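Local coordinates for protein ribose-phosphate pyrophosphokinase (Thermus thermophilus, PDB 7PN0) that probably catalyses transfer of the diphosphate group of ATP to ribose 5-phosphate, giving phosphoribosyl pyrophosphate, the activated ribose donor, at residues A[199-203]-A[232-236]; A[227-231]-A[262-267]. All coordinates share one frame; numbering follows the deposited sequence.

Followed from the N terminus, the first of the four segments lies on the edge strand 200-206; the chain then crosses to strand 213-218 and enters helix 225-236. Contact 1 closes that loop by bringing the helix's last turn back to the edge strand, with 28 residues in between. Contact 2 starts earlier on the same helix, at 227-231, and closes a 30-residue loop through strand 241-246 and helix 255-261 to segment 262-267. The segments alternate along the chain, so the two loops cross. One helix thereby ties two separate parts of the same mixed sheet together. The contacts also meet directly, M235 CG lying 3.8 Å from P263 CG.

Contact 1: residues A[199-203]-A[232-236]; sequences EVRVR and EALMQ
V202 and A233 bring the two backbones closest, CA to CA 5.9 Å, where strand 200-203 passes helix 232-236 with axes 8.2 Å apart at their closest and inclined at 59°. This is helix-on-sheet packing in an alpha/beta domain of the phosphoribosyltransferase-like fold. The strand is the outermost one of the mixed sheet and pairs antiparallel with strand 187-194, forming the kind of hairpin that carries a flexible catalytic loop in related synthases.

The strand presents V200 and V202 to the helix, while R201 points away from it. The methyl of A233 touches both valines, 4.0 Å from V200 CG2 and 4.2 Å from V202 CG2. It also rests on I190 and K192 of the neighbouring strand, so this small side chain meets both arms of the hairpin. Setting CG1 of V202 trans to the backbone N (chi1 -174°) leaves CG2 as the branch that faces the helix, with Q236 CB 4.1 Å away. The side chains of V202 and Q236 run past each other in opposite directions.

E232 covers the other valine. Its CG stands beside its own backbone N (chi1 -78°), and the extended chain beyond it crosses V200 at a slant, with E232 CB 4.1 Å from V200 CG1. The still closer approach of the carboxylate to that methyl is doubtful. The contact buries V200 N, which has no hydrogen-bonding partner in the model. Further along the strand, R203 forms a salt bridge with E193, a second tie within the hairpin beside its backbone pairing. On the helix side, V202 CG2 also reaches backbone, with its methyl 3.4 Å from A233 O.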
loop_
_atom_site.group_PDB
_atom_site.type_symbol
_atom_site.label_atom_id
_atom_site.label_comp_id
_atom_site.label_asym_id
_atom_site.label_seq_id
_atom_site.Cartn_x
_atom_site.Cartn_y
_atom_site.Cartn_z
ATOM N N GLU A 199 -30.874 39.859 -18.869
ATOM C CA GLU A 199 -29.941 40.718 -19.640
ATOM C C GLU A 199 -28.500 40.336 -19.287
ATOM O O GLU A 199 -28.229 39.997 -18.110
ATOM C CB GLU A 199 -30.199 42.194 -19.337
ATOM C CG GLU A 199 -31.670 42.575 -19.339
ATOM C CD GLU A 199 -31.953 43.958 -18.771
ATOM O OE1 GLU A 199 -33.141 44.259 -18.523
ATOM O OE2 GLU A 199 -30.986 44.736 -18.577
ATOM N N VAL A 200 -27.626 40.373 -20.291
ATOM C CA VAL A 200 -26.146 40.260 -20.150
ATOM C C VAL A 200 -25.548 41.473 -20.866
ATOM O O VAL A 200 -26.058 41.834 -21.956
ATOM C CB VAL A 200 -25.600 38.905 -20.666
ATOM C CG1 VAL A 200 -26.713 37.968 -21.103
ATOM C CG2 VAL A 200 -24.552 39.042 -21.768
ATOM N N ARG A 201 -24.533 42.084 -20.254
ATOM C CA ARG A 201 -23.901 43.354 -20.700
ATOM C C ARG A 201 -22.545 43.028 -21.343
ATOM O O ARG A 201 -21.727 42.362 -20.678
ATOM C CB ARG A 201 -23.785 44.303 -19.497
ATOM C CG ARG A 201 -22.665 45.337 -19.582
ATOM C CD ARG A 201 -22.140 45.740 -18.210
ATOM N NE ARG A 201 -23.213 46.130 -17.297
ATOM C CZ ARG A 201 -23.871 47.295 -17.319
ATOM N NH1 ARG A 201 -23.579 48.225 -18.215
ATOM N NH2 ARG A 201 -24.833 47.526 -16.440
ATOM N N VAL A 202 -22.307 43.501 -22.573
ATOM C CA VAL A 202 -20.966 43.438 -23.228
ATOM C C VAL A 202 -20.090 44.556 -22.644
ATOM O O VAL A 202 -20.320 45.723 -22.985
ATOM C CB VAL A 202 -21.049 43.525 -24.765
ATOM C CG1 VAL A 202 -19.680 43.317 -25.399
ATOM C CG2 VAL A 202 -22.058 42.529 -25.329
ATOM N N ARG A 203 -19.127 44.201 -21.789
ATOM C CA ARG A 203 -18.157 45.152 -21.177
ATOM C C ARG A 203 -17.055 45.458 -22.196
ATOM O O ARG A 203 -16.806 46.631 -22.457
ATOM C CB ARG A 203 -17.539 44.589 -19.890
ATOM C CG ARG A 203 -18.440 44.664 -18.663
ATOM C CD ARG A 203 -17.663 44.572 -17.351
ATOM N NE ARG A 203 -17.613 45.817 -16.580
ATOM C CZ ARG A 203 -17.397 45.898 -15.265
ATOM N NH1 ARG A 203 -17.206 44.802 -14.545
ATOM N NH2 ARG A 203 -17.375 47.081 -14.670
ATOM N N GLU A 232 -25.822 35.338 -26.480
ATOM C CA GLU A 232 -26.574 36.614 -26.295
ATOM C C GLU A 232 -25.596 37.783 -26.421
ATOM O O GLU A 232 -25.897 38.728 -27.171
ATOM C CB GLU A 232 -27.291 36.659 -24.942
ATOM C CG GLU A 232 -28.581 35.859 -24.875
ATOM C CD GLU A 232 -29.407 36.193 -23.640
ATOM O OE1 GLU A 232 -29.016 37.109 -22.875
ATOM O OE2 GLU A 232 -30.431 35.542 -23.434
ATOM N N ALA A 233 -24.451 37.723 -25.727
ATOM C CA ALA A 233 -23.393 38.758 -25.785
ATOM C C ALA A 233 -22.963 38.979 -27.239
ATOM O O ALA A 233 -22.766 40.139 -27.625
ATOM C CB ALA A 233 -22.200 38.378 -24.951
ATOM N N LEU A 234 -22.782 37.894 -27.996
ATOM C CA LEU A 234 -22.220 37.926 -29.370
ATOM C C LEU A 234 -23.254 38.533 -30.323
ATOM O O LEU A 234 -22.857 39.316 -31.207
ATOM C CB LEU A 234 -21.831 36.505 -29.795
ATOM C CG LEU A 234 -20.410 36.094 -29.416
ATOM C CD1 LEU A 234 -20.223 34.571 -29.519
ATOM C CD2 LEU A 234 -19.384 36.819 -30.292
ATOM N N MET A 235 -24.530 38.217 -30.144
ATOM C CA MET A 235 -25.586 38.841 -30.983
ATOM C C MET A 235 -25.709 40.327 -30.583
ATOM O O MET A 235 -25.852 41.155 -31.483
ATOM C CB MET A 235 -26.924 38.117 -30.863
ATOM C CG MET A 235 -26.895 36.657 -31.342
ATOM S SD MET A 235 -26.063 36.324 -32.936
ATOM C CE MET A 235 -27.276 36.996 -34.079
ATOM N N GLN A 236 -25.538 40.684 -29.308
ATOM C CA GLN A 236 -25.552 42.118 -28.887
ATOM C C GLN A 236 -24.347 42.840 -29.500
ATOM O O GLN A 236 -24.497 44.039 -29.771
ATOM C CB GLN A 236 -25.566 42.298 -27.365
ATOM C CG GLN A 236 -26.909 41.993 -26.720
ATOM C CD GLN A 236 -26.801 41.732 -25.231
ATOM O OE1 GLN A 236 -25.836 42.113 -24.561
ATOM N NE2 GLN A 236 -27.799 41.052 -24.695
#

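Contact 2: residues A[227-231]-A[262-267]; sequences LVEAV and SPVKEV. With SO4 (sulfate ion), chain D.
V231 has CG1 trans to its backbone N (chi1 173°), which sends that methyl to S262, with V231 CG1 3.4 Å from S262 OG. With the same torsion, 173°, S262 points its OG away from its own N and within range of the N-H of V264, which donates to it (N to OG 3.1 Å, N-H...O 158°). This is an ST turn, and in this phosphoribosyltransferase-like domain it leads the chain from helix 255-261 towards strand 266-270. V231 packs over the turn: CG1 lies 3.8 Å from P263 CG, and CG2 meets V264 CB at 3.9 Å, the valine side chains crossing at about a right angle. One turn earlier in the helix, L227 and V267 meet tip to tip, CD1 to CG1 3.8 Å. A water links helix and turn by donating to V228 O while also hydrogen-bonded to S262 OG. A sulfate, probably from the crystallisation liquor, sits at the start of the helix, with S222, A224 and S226 giving it backbone N-H groups. This is consistent with the site that holds the sugar phosphate in this family. L227 N adds a further bond, donating to sulfate O1 at 3.0 Å.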
loop_
_atom_site.group_PDB
_atom_site.type_symbol
_atom_site.label_atom_id
_atom_site.label_comp_id
_atom_site.label_asym_id
_atom_site.label_seq_id
_atom_site.Cartn_x
_atom_site.Cartn_y
_atom_site.Cartn_z
ATOM N N LEU A 227 -23.078 28.854 -22.462
ATOM C CA LEU A 227 -23.344 28.897 -23.929
ATOM C C LEU A 227 -24.328 30.047 -24.244
ATOM O O LEU A 227 -23.998 30.901 -25.084
ATOM C CB LEU A 227 -23.859 27.518 -24.362
ATOM C CG LEU A 227 -24.113 27.305 -25.859
ATOM C CD1 LEU A 227 -24.213 25.822 -26.168
ATOM C CD2 LEU A 227 -25.402 27.978 -26.303
ATOM N N VAL A 228 -25.446 30.094 -23.544
ATOM C CA VAL A 228 -26.547 31.098 -23.681
ATOM C C VAL A 228 -25.993 32.518 -23.520
ATOM O O VAL A 228 -26.284 33.377 -24.401
ATOM C CB VAL A 228 -27.670 30.788 -22.664
ATOM C CG1 VAL A 228 -28.394 32.031 -22.151
ATOM C CG2 VAL A 228 -28.660 29.798 -23.257
ATOM N N GLU A 229 -25.218 32.766 -22.459
ATOM C CA GLU A 229 -24.664 34.106 -22.147
ATOM C C GLU A 229 -23.764 34.543 -23.295
ATOM O O GLU A 229 -23.827 35.705 -23.706
ATOM C CB GLU A 229 -23.788 34.085 -20.888
ATOM C CG GLU A 229 -24.526 34.114 -19.573
ATOM C CD GLU A 229 -23.626 34.420 -18.377
ATOM O OE1 GLU A 229 -22.531 34.976 -18.588
ATOM O OE2 GLU A 229 -24.005 34.090 -17.243
ATOM N N ALA A 230 -22.883 33.649 -23.758
ATOM C CA ALA A 230 -21.911 33.978 -24.816
ATOM C C ALA A 230 -22.685 34.325 -26.096
ATOM O O ALA A 230 -22.334 35.319 -26.761
ATOM C CB ALA A 230 -20.961 32.836 -25.011
ATOM N N VAL A 231 -23.672 33.509 -26.446
ATOM C CA VAL A 231 -24.447 33.707 -27.708
ATOM C C VAL A 231 -25.167 35.056 -27.613
ATOM O O VAL A 231 -25.132 35.804 -28.616
ATOM C CB VAL A 231 -25.430 32.555 -27.975
ATOM C CG1 VAL A 231 -26.328 32.865 -29.172
ATOM C CG2 VAL A 231 -24.693 31.248 -28.201
ATOM N N SER A 262 -32.419 30.211 -27.376
ATOM C CA SER A 262 -31.215 30.951 -27.842
ATOM C C SER A 262 -31.242 31.077 -29.357
ATOM O O SER A 262 -31.709 30.182 -30.060
ATOM C CB SER A 262 -29.946 30.244 -27.375
ATOM O OG SER A 262 -28.772 30.823 -27.925
ATOM N N PRO A 263 -30.709 32.176 -29.919
ATOM C CA PRO A 263 -30.522 32.279 -31.365
ATOM C C PRO A 263 -29.385 31.399 -31.901
ATOM O O PRO A 263 -29.087 31.456 -33.066
ATOM C CB PRO A 263 -30.184 33.762 -31.592
ATOM C CG PRO A 263 -29.672 34.256 -30.269
ATOM C CD PRO A 263 -30.370 33.418 -29.216
ATOM N N VAL A 264 -28.728 30.628 -31.040
ATOM C CA VAL A 264 -27.596 29.763 -31.497
ATOM C C VAL A 264 -28.073 28.898 -32.672
ATOM O O VAL A 264 -29.141 28.297 -32.577
ATOM C CB VAL A 264 -27.020 28.912 -30.345
ATOM C CG1 VAL A 264 -28.008 27.882 -29.831
ATOM C CG2 VAL A 264 -25.693 28.290 -30.725
ATOM N N LYS A 265 -27.294 28.813 -33.743
ATOM C CA LYS A 265 -27.728 28.085 -34.948
ATOM C C LYS A 265 -27.750 26.600 -34.669
ATOM O O LYS A 265 -28.620 25.889 -35.194
ATOM C CB LYS A 265 -26.789 28.327 -36.127
ATOM C CG LYS A 265 -27.039 29.652 -36.826
ATOM C CD LYS A 265 -28.462 29.745 -37.357
ATOM C CE LYS A 265 -28.686 30.952 -38.239
ATOM N NZ LYS A 265 -29.969 30.814 -38.962
ATOM N N GLU A 266 -26.702 26.124 -34.008
ATOM C CA GLU A 266 -26.533 24.677 -33.830
ATOM C C GLU A 266 -25.593 24.457 -32.660
ATOM O O GLU A 266 -24.702 25.313 -32.439
ATOM C CB GLU A 266 -25.962 24.081 -35.103
ATOM C CG GLU A 266 -26.023 22.589 -35.156
ATOM C CD GLU A 266 -25.814 22.085 -36.577
ATOM O OE1 GLU A 266 -24.696 21.770 -36.925
ATOM O OE2 GLU A 266 -26.794 22.051 -37.325
ATOM N N VAL A 267 -25.766 23.324 -32.003
ATOM C CA VAL A 267 -24.906 22.925 -30.858
ATOM C C VAL A 267 -24.491 21.483 -31.115
ATOM O O VAL A 267 -25.382 20.612 -31.196
ATOM C CB VAL A 267 -25.646 23.096 -29.528
ATOM C CG1 VAL A 267 -24.742 22.723 -28.353
ATOM C CG2 VAL A 267 -26.179 24.524 -29.384
HETATM S S SO4 D . -22.468 25.426 -19.964
HETATM O O1 SO4 D . -22.756 26.111 -21.227
HETATM O O2 SO4 D . -21.119 24.916 -20.013
HETATM O O3 SO4 D . -22.569 26.390 -18.880
HETATM O O4 SO4 D . -23.362 24.309 -19.769
HETATM O O HOH W 1 -28.486 32.746 -26.261
#